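Local coordinates for protein mycobacterium tuberculosis paralogous family 11 (Mycobacterium smegmatis, PDB 4Y9I) that probably acts as a coenzyme F420-dependent reductase, passing electrons from the reduced deazaflavin cofactor to quinones, at residues I9-A17 and V55-D65; M28-V39 and W86-Y97. One frame throughout, in Å; residues are numbered along the deposited sequence.

Interaction 1 of 2, residues I9-A17 and V55-D65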
loop_
_atom_site.group_PDB
_atom_site.type_symbol
_atom_site.label_atom_id
_atom_site.label_comp_id
_atom_site.label_asym_id
_atom_site.label_seq_id
_atom_site.Cartn_x
_atom_site.Cartn_y
_atom_site.Cartn_z
ATOM N N ILE A 9 -0.582 10.360 5.514
ATOM C CA ILE A 9 -0.774 9.694 4.207
ATOM C C ILE A 9 0.533 9.679 3.477
ATOM O O ILE A 9 1.323 10.626 3.574
ATOM C CB ILE A 9 -1.890 10.449 3.424
ATOM C CG1 ILE A 9 -3.226 10.360 4.222
ATOM C CG2 ILE A 9 -2.016 9.968 1.975
ATOM C CD1 ILE A 9 -4.276 11.337 3.710
ATOM N N VAL A 10 0.754 8.661 2.662
ATOM C CA VAL A 10 1.825 8.659 1.708
ATOM C C VAL A 10 1.297 8.334 0.288
ATOM O O VAL A 10 0.144 7.905 0.128
ATOM C CB VAL A 10 2.907 7.664 2.063
ATOM C CG1 VAL A 10 3.570 8.053 3.375
ATOM C CG2 VAL A 10 2.387 6.266 2.042
ATOM N N LEU A 11 2.123 8.640 -0.711
ATOM C CA LEU A 11 1.742 8.389 -2.109
ATOM C C LEU A 11 2.568 7.302 -2.763
ATOM O O LEU A 11 3.812 7.342 -2.718
ATOM C CB LEU A 11 1.975 9.664 -2.940
ATOM C CG LEU A 11 1.513 9.557 -4.396
ATOM C CD1 LEU A 11 0.014 9.653 -4.494
ATOM C CD2 LEU A 11 2.142 10.666 -5.177
ATOM N N PHE A 12 1.866 6.339 -3.343
ATOM C CA PHE A 12 2.513 5.268 -4.119
ATOM C C PHE A 12 2.224 5.482 -5.552
ATOM O O PHE A 12 1.050 5.618 -5.938
ATOM C CB PHE A 12 1.971 3.939 -3.684
ATOM C CG PHE A 12 2.311 3.603 -2.225
ATOM C CD1 PHE A 12 3.551 3.065 -1.938
ATOM C CD2 PHE A 12 1.435 3.872 -1.209
ATOM C CE1 PHE A 12 3.923 2.754 -0.623
ATOM C CE2 PHE A 12 1.805 3.576 0.109
ATOM C CZ PHE A 12 3.077 3.054 0.417
ATOM N N THR A 13 3.261 5.529 -6.385
ATOM C CA THR A 13 3.089 5.708 -7.824
ATOM C C THR A 13 3.344 4.399 -8.523
ATOM O O THR A 13 4.385 3.841 -8.308
ATOM C CB THR A 13 3.995 6.791 -8.409
ATOM O OG1 THR A 13 3.744 8.025 -7.698
ATOM C CG2 THR A 13 3.693 7.004 -9.872
ATOM N N THR A 14 2.360 3.967 -9.276
ATOM C CA THR A 14 2.362 2.729 -10.006
ATOM C C THR A 14 2.516 3.004 -11.488
ATOM O O THR A 14 2.261 4.130 -11.972
ATOM C CB THR A 14 1.100 1.875 -9.714
ATOM O OG1 THR A 14 -0.034 2.486 -10.377
ATOM C CG2 THR A 14 0.845 1.659 -8.208
ATOM N N THR A 15 2.968 2.016 -12.254
ATOM C CA THR A 15 3.169 2.134 -13.694
ATOM C C THR A 15 2.505 0.994 -14.398
ATOM O O THR A 15 2.740 -0.151 -14.078
ATOM C CB THR A 15 4.669 2.159 -14.024
ATOM O OG1 THR A 15 5.256 3.263 -13.337
ATOM C CG2 THR A 15 4.831 2.266 -15.526
ATOM N N GLY A 16 1.691 1.320 -15.398
ATOM C CA GLY A 16 0.963 0.272 -16.109
ATOM C C GLY A 16 1.905 -0.673 -16.846
ATOM O O GLY A 16 2.826 -0.274 -17.513
ATOM N N ALA A 17 1.660 -1.962 -16.622
ATOM C CA ALA A 17 2.509 -2.996 -17.186
ATOM C C ALA A 17 2.394 -3.051 -18.715
ATOM O O ALA A 17 3.320 -3.506 -19.382
ATOM C CB ALA A 17 2.152 -4.358 -16.602
ATOM N N VAL A 55 -0.066 -3.590 -9.104
ATOM C CA VAL A 55 1.208 -3.754 -8.430
ATOM C C VAL A 55 1.669 -5.205 -8.520
ATOM O O VAL A 55 2.846 -5.461 -8.343
ATOM C CB VAL A 55 1.216 -3.237 -6.946
ATOM C CG1 VAL A 55 1.033 -1.742 -6.939
ATOM C CG2 VAL A 55 0.140 -3.901 -6.085
ATOM N N LYS A 56 0.766 -6.144 -8.767
ATOM C CA LYS A 56 1.239 -7.500 -8.981
ATOM C C LYS A 56 1.778 -7.678 -10.415
ATOM O O LYS A 56 2.844 -8.260 -10.619
ATOM C CB LYS A 56 0.118 -8.469 -8.646
ATOM C CG LYS A 56 -0.240 -8.504 -7.141
ATOM C CD LYS A 56 -1.488 -9.352 -6.865
ATOM C CE LYS A 56 -1.361 -10.740 -7.505
ATOM N NZ LYS A 56 -2.522 -11.673 -7.509
ATOM N N ALA A 57 1.111 -7.042 -11.371
ATOM C CA ALA A 57 1.613 -7.088 -12.784
ATOM C C ALA A 57 2.906 -6.351 -12.958
ATOM O O ALA A 57 3.777 -6.756 -13.743
ATOM C CB ALA A 57 0.609 -6.550 -13.735
ATOM N N ASN A 58 3.060 -5.243 -12.215
ATOM C CA ASN A 58 4.284 -4.471 -12.240
ATOM C C ASN A 58 4.690 -4.012 -10.845
ATOM O O ASN A 58 4.188 -3.015 -10.334
ATOM C CB ASN A 58 4.186 -3.276 -13.160
ATOM C CG ASN A 58 5.479 -2.500 -13.162
ATOM O OD1 ASN A 58 6.549 -2.917 -12.643
ATOM N ND2 ASN A 58 5.422 -1.344 -13.832
ATOM N N PRO A 59 5.534 -4.787 -10.157
ATOM C CA PRO A 59 5.856 -4.430 -8.775
ATOM C C PRO A 59 6.703 -3.158 -8.555
ATOM O O PRO A 59 6.965 -2.804 -7.396
ATOM C CB PRO A 59 6.675 -5.644 -8.296
ATOM C CG PRO A 59 6.217 -6.784 -9.199
ATOM C CD PRO A 59 5.998 -6.119 -10.526
ATOM N N THR A 60 7.164 -2.481 -9.608
ATOM C CA THR A 60 8.037 -1.323 -9.451
ATOM C C THR A 60 7.114 -0.132 -9.069
ATOM O O THR A 60 6.281 0.287 -9.850
ATOM C CB THR A 60 8.749 -0.990 -10.726
ATOM O OG1 THR A 60 9.463 -2.155 -11.160
ATOM C CG2 THR A 60 9.690 0.186 -10.554
ATOM N N VAL A 61 7.307 0.392 -7.873
ATOM C CA VAL A 61 6.427 1.386 -7.205
ATOM C C VAL A 61 7.277 2.401 -6.506
ATOM O O VAL A 61 8.237 2.054 -5.792
ATOM C CB VAL A 61 5.526 0.700 -6.173
ATOM C CG1 VAL A 61 4.761 1.693 -5.346
ATOM C CG2 VAL A 61 4.589 -0.292 -6.893
ATOM N N SER A 62 6.993 3.682 -6.741
ATOM C CA SER A 62 7.672 4.774 -6.058
ATOM C C SER A 62 6.840 5.238 -4.831
ATOM O O SER A 62 5.624 5.101 -4.803
ATOM C CB SER A 62 7.897 5.975 -6.961
ATOM O OG SER A 62 8.717 5.629 -8.049
ATOM N N VAL A 63 7.567 5.728 -3.843
ATOM C CA VAL A 63 6.936 6.262 -2.637
ATOM C C VAL A 63 7.289 7.736 -2.443
ATOM O O VAL A 63 8.434 8.142 -2.621
ATOM C CB VAL A 63 7.412 5.496 -1.383
ATOM C CG1 VAL A 63 6.520 5.822 -0.184
ATOM C CG2 VAL A 63 7.438 4.001 -1.590
ATOM N N GLN A 64 6.292 8.504 -2.013
ATOM C CA GLN A 64 6.506 9.900 -1.584
ATOM C C GLN A 64 5.896 10.022 -0.186
ATOM O O GLN A 64 4.713 9.775 0.031
ATOM C CB GLN A 64 5.964 10.940 -2.575
ATOM C CG GLN A 64 6.229 12.401 -2.171
ATOM C CD GLN A 64 5.649 13.414 -3.153
ATOM O OE1 GLN A 64 5.468 13.139 -4.328
ATOM N NE2 GLN A 64 5.328 14.604 -2.631
ATOM N N ASP A 65 6.763 10.419 0.750
ATOM C CA ASP A 65 6.394 10.619 2.134
ATOM C C ASP A 65 6.926 11.983 2.534
ATOM O O ASP A 65 8.122 12.174 2.622
ATOM C CB ASP A 65 7.007 9.514 2.993
ATOM C CG ASP A 65 6.622 9.604 4.479
ATOM O OD1 ASP A 65 5.784 10.448 4.873
ATOM O OD2 ASP A 65 7.215 8.814 5.265
HETATM O O HOH W 1 3.597 12.079 3.982
HETATM O O HOH W 2 5.939 2.863 -10.655
HETATM O O HOH W 3 7.173 4.963 -9.960
HETATM O O HOH W 4 3.694 -0.262 -10.598
#
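Leu11 and Gln64 face each other as a hydrogen-bonded antiparallel pair: Leu11 N donates to Gln64 O at 2.9 Å, nearly straight (175°), and Gln64 N returns a bond to Leu11 O. Thr13 and Ser62 repeat the pattern two residues on, and Phe12 with Val63 forms the non-hydrogen-bonded pair between them. Strands 9-15 and 60-65 are the first and last in the order of a six-stranded antiparallel sheet, so this pairing closes the barrel, as in the split-barrel fold of the FMN-binding clan.

Apolar contacts lie on the face bearing Phe12. Its ring edge meets Val61 CG1, 3.9 Å from Phe12 CD1, while Val63 lies beside Phe12, pointing the same way, and Val63 CG2 meets Phe12 CE1 obliquely at 3.9 Å. Farther along, Ala17 CB touches Ala57 CB of helix 51-57 at 3.9 Å.

Beyond the ladder, polar side chains and water take over. Asn58 CG stands anti to its backbone N (chi1 -180°), which carries ND2 to Thr15 O (2.9 Å), approached from above the carbonyl plane; OD1 accepts from Thr60 N in an Asx turn. One water links Thr15 N to Asn58 O and Thr60 O. At the other end, a water donates to Ile9 O and Asp65 OD1, while Asp65 OD2 is engaged by Tyr36 OH and Arg29 NE.

Interaction 2 of 2, residues M28-V39 and W86-Y97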
loop_
_atom_site.group_PDB
_atom_site.type_symbol
_atom_site.label_atom_id
_atom_site.label_comp_id
_atom_site.label_asym_id
_atom_site.label_seq_id
_atom_site.Cartn_x
_atom_site.Cartn_y
_atom_site.Cartn_z
ATOM N N MET A 28 -2.911 5.250 3.590
ATOM C CA MET A 28 -2.414 5.519 4.932
ATOM C C MET A 28 -0.903 5.152 5.050
ATOM O O MET A 28 -0.466 4.070 4.560
ATOM C CB MET A 28 -3.193 4.736 5.989
ATOM C CG MET A 28 -4.707 5.063 5.951
ATOM S SD MET A 28 -5.013 6.837 6.303
ATOM C CE MET A 28 -4.444 7.014 8.041
ATOM N N ARG A 29 -0.178 6.020 5.712
ATOM C CA ARG A 29 1.243 5.794 6.025
ATOM C C ARG A 29 1.388 4.688 7.088
ATOM O O ARG A 29 0.895 4.815 8.236
ATOM C CB ARG A 29 1.879 7.056 6.545
ATOM C CG ARG A 29 3.374 6.957 6.809
ATOM C CD ARG A 29 3.925 8.314 7.192
ATOM N NE ARG A 29 5.361 8.311 7.393
ATOM C CZ ARG A 29 5.969 7.847 8.482
ATOM N NH1 ARG A 29 5.284 7.358 9.480
ATOM N NH2 ARG A 29 7.287 7.886 8.581
ATOM N N VAL A 30 2.069 3.635 6.670
ATOM C CA VAL A 30 2.428 2.498 7.543
ATOM C C VAL A 30 3.906 2.259 7.253
ATOM O O VAL A 30 4.276 1.784 6.179
ATOM C CB VAL A 30 1.604 1.273 7.216
ATOM C CG1 VAL A 30 1.988 0.148 8.140
ATOM C CG2 VAL A 30 0.106 1.605 7.312
ATOM N N GLU A 31 4.779 2.669 8.176
ATOM C CA GLU A 31 6.219 2.779 7.919
ATOM C C GLU A 31 6.990 2.137 9.018
ATOM O O GLU A 31 6.600 2.217 10.168
ATOM C CB GLU A 31 6.649 4.252 7.682
ATOM C CG GLU A 31 8.120 4.426 7.312
ATOM C CD GLU A 31 9.098 4.490 8.469
ATOM O OE1 GLU A 31 8.688 4.572 9.649
ATOM O OE2 GLU A 31 10.283 4.450 8.125
ATOM N N GLU A 32 8.130 1.522 8.670
ATOM C CA GLU A 32 9.077 0.998 9.641
ATOM C C GLU A 32 10.438 0.872 9.027
ATOM O O GLU A 32 10.631 0.202 8.023
ATOM C CB GLU A 32 8.615 -0.340 10.185
ATOM C CG GLU A 32 9.538 -0.960 11.244
ATOM C CD GLU A 32 8.966 -2.279 11.752
ATOM O OE1 GLU A 32 9.023 -3.303 11.030
ATOM O OE2 GLU A 32 8.433 -2.227 12.880
ATOM N N ASN A 33 11.381 1.557 9.641
ATOM C CA ASN A 33 12.810 1.448 9.225
ATOM C C ASN A 33 13.010 1.610 7.711
ATOM O O ASN A 33 13.891 0.964 7.065
ATOM C CB ASN A 33 13.439 0.184 9.791
ATOM C CG ASN A 33 13.469 0.181 11.298
ATOM O OD1 ASN A 33 13.568 1.254 11.897
ATOM N ND2 ASN A 33 13.411 -0.986 11.933
ATOM N N GLY A 34 12.263 2.586 7.159
ATOM C CA GLY A 34 12.388 2.982 5.776
ATOM C C GLY A 34 11.630 2.185 4.753
ATOM O O GLY A 34 11.785 2.454 3.541
ATOM N N LYS A 35 10.885 1.179 5.220
ATOM C CA LYS A 35 9.965 0.408 4.386
ATOM C C LYS A 35 8.545 0.804 4.673
ATOM O O LYS A 35 8.194 1.264 5.783
ATOM C CB LYS A 35 10.188 -1.102 4.566
ATOM C CG LYS A 35 11.625 -1.520 4.199
ATOM C CD LYS A 35 11.823 -3.045 4.144
ATOM C CE LYS A 35 13.229 -3.395 3.556
ATOM N NZ LYS A 35 13.325 -4.858 3.299
ATOM N N TYR A 36 7.701 0.631 3.671
ATOM C CA TYR A 36 6.306 1.065 3.715
ATOM C C TYR A 36 5.382 -0.075 3.401
ATOM O O TYR A 36 5.753 -0.999 2.595
ATOM C CB TYR A 36 6.016 2.210 2.739
ATOM C CG TYR A 36 6.716 3.519 3.095
ATOM C CD1 TYR A 36 8.071 3.701 2.783
ATOM C CD2 TYR A 36 6.089 4.494 3.858
ATOM C CE1 TYR A 36 8.741 4.849 3.156
ATOM C CE2 TYR A 36 6.753 5.662 4.216
ATOM C CZ TYR A 36 8.102 5.817 3.903
ATOM O OH TYR A 36 8.778 6.947 4.252
ATOM N N ALA A 37 4.160 -0.054 3.941
ATOM C CA ALA A 37 3.140 -0.999 3.525
ATOM C C ALA A 37 1.992 -0.374 2.719
ATOM O O ALA A 37 1.541 0.745 3.031
ATOM C CB ALA A 37 2.555 -1.759 4.709
ATOM N N MET A 38 1.515 -1.092 1.702
ATOM C CA MET A 38 0.294 -0.732 0.947
ATOM C C MET A 38 -0.763 -1.738 1.410
ATOM O O MET A 38 -0.686 -2.966 1.079
ATOM C CB MET A 38 0.501 -0.923 -0.528
ATOM C CG MET A 38 1.628 -0.047 -1.120
ATOM S SD MET A 38 1.918 -0.287 -2.873
ATOM C CE MET A 38 0.543 0.632 -3.497
ATOM N N VAL A 39 -1.749 -1.293 2.131
ATOM C CA VAL A 39 -2.862 -2.181 2.579
ATOM C C VAL A 39 -3.925 -2.157 1.493
ATOM O O VAL A 39 -4.504 -1.129 1.181
ATOM C CB VAL A 39 -3.416 -1.726 3.910
ATOM C CG1 VAL A 39 -4.622 -2.575 4.312
ATOM C CG2 VAL A 39 -2.316 -1.714 4.962
ATOM N N TRP A 86 3.279 -6.487 9.702
ATOM C CA TRP A 86 2.885 -5.253 9.047
ATOM C C TRP A 86 1.398 -4.953 9.248
ATOM O O TRP A 86 1.022 -3.792 9.281
ATOM C CB TRP A 86 3.307 -5.276 7.584
ATOM C CG TRP A 86 4.765 -5.074 7.453
ATOM C CD1 TRP A 86 5.729 -6.036 7.362
ATOM C CD2 TRP A 86 5.444 -3.828 7.338
ATOM N NE1 TRP A 86 6.957 -5.467 7.276
ATOM C CE2 TRP A 86 6.825 -4.115 7.203
ATOM C CE3 TRP A 86 5.043 -2.493 7.303
ATOM C CZ2 TRP A 86 7.777 -3.107 7.070
ATOM C CZ3 TRP A 86 6.009 -1.537 7.158
ATOM C CH2 TRP A 86 7.325 -1.852 7.019
ATOM N N TRP A 87 0.586 -5.997 9.330
ATOM C CA TRP A 87 -0.852 -5.797 9.702
ATOM C C TRP A 87 -0.994 -5.101 11.041
ATOM O O TRP A 87 -1.810 -4.185 11.200
ATOM C CB TRP A 87 -1.629 -7.119 9.631
ATOM C CG TRP A 87 -3.090 -6.894 9.882
ATOM C CD1 TRP A 87 -3.766 -7.270 11.009
ATOM C CD2 TRP A 87 -4.042 -6.222 9.039
ATOM N NE1 TRP A 87 -5.103 -6.889 10.905
ATOM C CE2 TRP A 87 -5.301 -6.248 9.725
ATOM C CE3 TRP A 87 -3.975 -5.608 7.787
ATOM C CZ2 TRP A 87 -6.446 -5.681 9.192
ATOM C CZ3 TRP A 87 -5.141 -5.087 7.245
ATOM C CH2 TRP A 87 -6.333 -5.091 7.977
ATOM N N LYS A 88 -0.233 -5.543 12.030
ATOM C CA LYS A 88 -0.262 -4.926 13.354
ATOM C C LYS A 88 0.100 -3.430 13.223
ATOM O O LYS A 88 -0.545 -2.582 13.800
ATOM C CB LYS A 88 0.753 -5.651 14.260
ATOM C CG LYS A 88 0.792 -5.112 15.672
ATOM C CD LYS A 88 2.047 -5.529 16.443
ATOM C CE LYS A 88 3.311 -4.821 15.947
ATOM N NZ LYS A 88 4.417 -4.991 16.917
ATOM N N LEU A 89 1.174 -3.117 12.482
ATOM C CA LEU A 89 1.560 -1.696 12.273
ATOM C C LEU A 89 0.426 -0.938 11.544
ATOM O O LEU A 89 0.153 0.191 11.863
ATOM C CB LEU A 89 2.815 -1.662 11.381
ATOM C CG LEU A 89 4.051 -2.275 12.033
ATOM C CD1 LEU A 89 5.229 -2.118 11.090
ATOM C CD2 LEU A 89 4.360 -1.662 13.393
ATOM N N ALA A 90 -0.247 -1.573 10.595
ATOM C CA ALA A 90 -1.363 -0.919 9.898
ATOM C C ALA A 90 -2.536 -0.596 10.837
ATOM O O ALA A 90 -3.111 0.469 10.759
ATOM C CB ALA A 90 -1.811 -1.757 8.696
ATOM N N VAL A 91 -2.889 -1.568 11.693
ATOM C CA VAL A 91 -4.008 -1.396 12.585
ATOM C C VAL A 91 -3.669 -0.326 13.627
ATOM O O VAL A 91 -4.564 0.422 14.059
ATOM C CB VAL A 91 -4.442 -2.765 13.173
ATOM C CG1 VAL A 91 -5.454 -2.541 14.279
ATOM C CG2 VAL A 91 -5.075 -3.610 12.079
ATOM N N GLU A 92 -2.413 -0.208 14.029
ATOM C CA GLU A 92 -2.044 0.867 14.965
ATOM C C GLU A 92 -2.199 2.223 14.263
ATOM O O GLU A 92 -2.736 3.168 14.847
ATOM C CB GLU A 92 -0.623 0.683 15.491
ATOM C CG GLU A 92 -0.204 1.723 16.547
ATOM C CD GLU A 92 -0.839 1.541 17.904
ATOM O OE1 GLU A 92 -1.150 0.384 18.267
ATOM O OE2 GLU A 92 -0.994 2.569 18.632
ATOM N N ALA A 93 -1.768 2.291 13.010
ATOM C CA ALA A 93 -1.881 3.546 12.223
ATOM C C ALA A 93 -3.305 3.959 11.906
ATOM O O ALA A 93 -3.612 5.181 11.848
ATOM C CB ALA A 93 -1.036 3.472 10.980
ATOM N N TYR A 94 -4.165 2.981 11.624
ATOM C CA TYR A 94 -5.490 3.246 11.133
ATOM C C TYR A 94 -6.398 2.088 11.668
ATOM O O TYR A 94 -6.648 1.097 10.967
ATOM C CB TYR A 94 -5.540 3.450 9.603
ATOM C CG TYR A 94 -6.921 3.873 9.179
ATOM C CD1 TYR A 94 -7.430 5.094 9.581
ATOM C CD2 TYR A 94 -7.747 3.059 8.425
ATOM C CE1 TYR A 94 -8.741 5.477 9.279
ATOM C CE2 TYR A 94 -9.046 3.439 8.105
ATOM C CZ TYR A 94 -9.547 4.652 8.570
ATOM O OH TYR A 94 -10.818 4.970 8.281
ATOM N N PRO A 95 -6.867 2.242 12.907
ATOM C CA PRO A 95 -7.648 1.135 13.496
ATOM C C PRO A 95 -8.789 0.577 12.675
ATOM O O PRO A 95 -9.033 -0.643 12.767
ATOM C CB PRO A 95 -8.164 1.772 14.827
ATOM C CG PRO A 95 -7.023 2.677 15.215
ATOM C CD PRO A 95 -6.472 3.225 13.932
ATOM N N PRO A 96 -9.540 1.392 11.894
ATOM C CA PRO A 96 -10.597 0.773 11.139
ATOM C C PRO A 96 -10.172 -0.292 10.109
ATOM O O PRO A 96 -11.012 -1.051 9.674
ATOM C CB PRO A 96 -11.290 1.967 10.468
ATOM C CG PRO A 96 -10.968 3.126 11.380
ATOM C CD PRO A 96 -9.544 2.876 11.772
ATOM N N TYR A 97 -8.884 -0.393 9.798
ATOM C CA TYR A 97 -8.417 -1.524 8.999
ATOM C C TYR A 97 -8.881 -2.858 9.605
ATOM O O TYR A 97 -9.282 -3.750 8.893
ATOM C CB TYR A 97 -6.910 -1.541 8.856
ATOM C CG TYR A 97 -6.314 -0.617 7.817
ATOM C CD1 TYR A 97 -6.898 -0.509 6.539
ATOM C CD2 TYR A 97 -5.127 0.053 8.078
ATOM C CE1 TYR A 97 -6.303 0.271 5.567
ATOM C CE2 TYR A 97 -4.521 0.836 7.090
ATOM C CZ TYR A 97 -5.111 0.943 5.843
ATOM O OH TYR A 97 -4.474 1.702 4.841
HETATM O O HOH W 5 -1.605 1.394 3.419
HETATM O O HOH W 6 -5.394 1.177 2.266
#
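Trp86 meets the hairpin of strands 22-32 and 35-39 with the six-membered part of its indole. Trp86 CH2 lies 3.5 Å from Lys35 O, which sits at the ring edge near its plane, as does Val30 O; Trp86 CE3 touches Ala37 CB at 3.7 Å, and Glu32 CB reaches CH2 obliquely. Leu89 CD1 lies over one Trp86 face, toward its rim. Val30 bridges to the helix with both branches: Val30 CG1 packs on Leu89 CB (3.8 Å), CG2 on Ala90.

At the far end, Val39 CG1, anti to the backbone N (chi1 176°), rests over one face of Tyr97 as a CH-pi contact, 3.9 Å from the ring centroid and 24° off the normal. The same methyl meets the edge of Trp87, and Val39 CG2 touches Ala90 CB. Met28, bent at chi2 and chi3, brings SD to 4.8 Å from the Tyr94 ring centroid, an oblique Met-aromatic contact.

In the next shell, Tyr94 CD2 backs the other face of Tyr97. Two waters tie Tyr97 OH to the strands: one also binds Met28 O, Ala37 O and Val39 N, the other Val39 O at 2.7 Å. His85 NE2 hydrogen-bonds to Glu32 OE1.

No direct hydrogen bond joins the segments; strand 35-39 and helix 86-93 cross at -77° with axes 9.6 Å apart, an apolar helix-on-sheet packing that seats helices 80-93 and 96-102 against the split barrel.

How the interactions relate
Interactions 1 and 2 lie on opposite sides of the chain's centre, their centres about 16 Å apart, yet share one barrel sheet in which strands 9-15 and 22-32 are neighbours. Along the chain their segments alternate: 9-17, 28-39, 55-65, 86-97. Interaction 1 joins strand to strand, whereas interaction 2 sets helices against the sheet. They touch directly. Asp65 OD2 forms a salt bridge with Arg29 NE (2.9 Å) and a probable hydrogen bond with Tyr36 OH (2.6 Å), while Met38 CE packs on Phe12 CB at 3.6 Å. The barrel closure and the hairpin on which the helices pack are thus coupled through both polar and apolar side chains in a single compact domain.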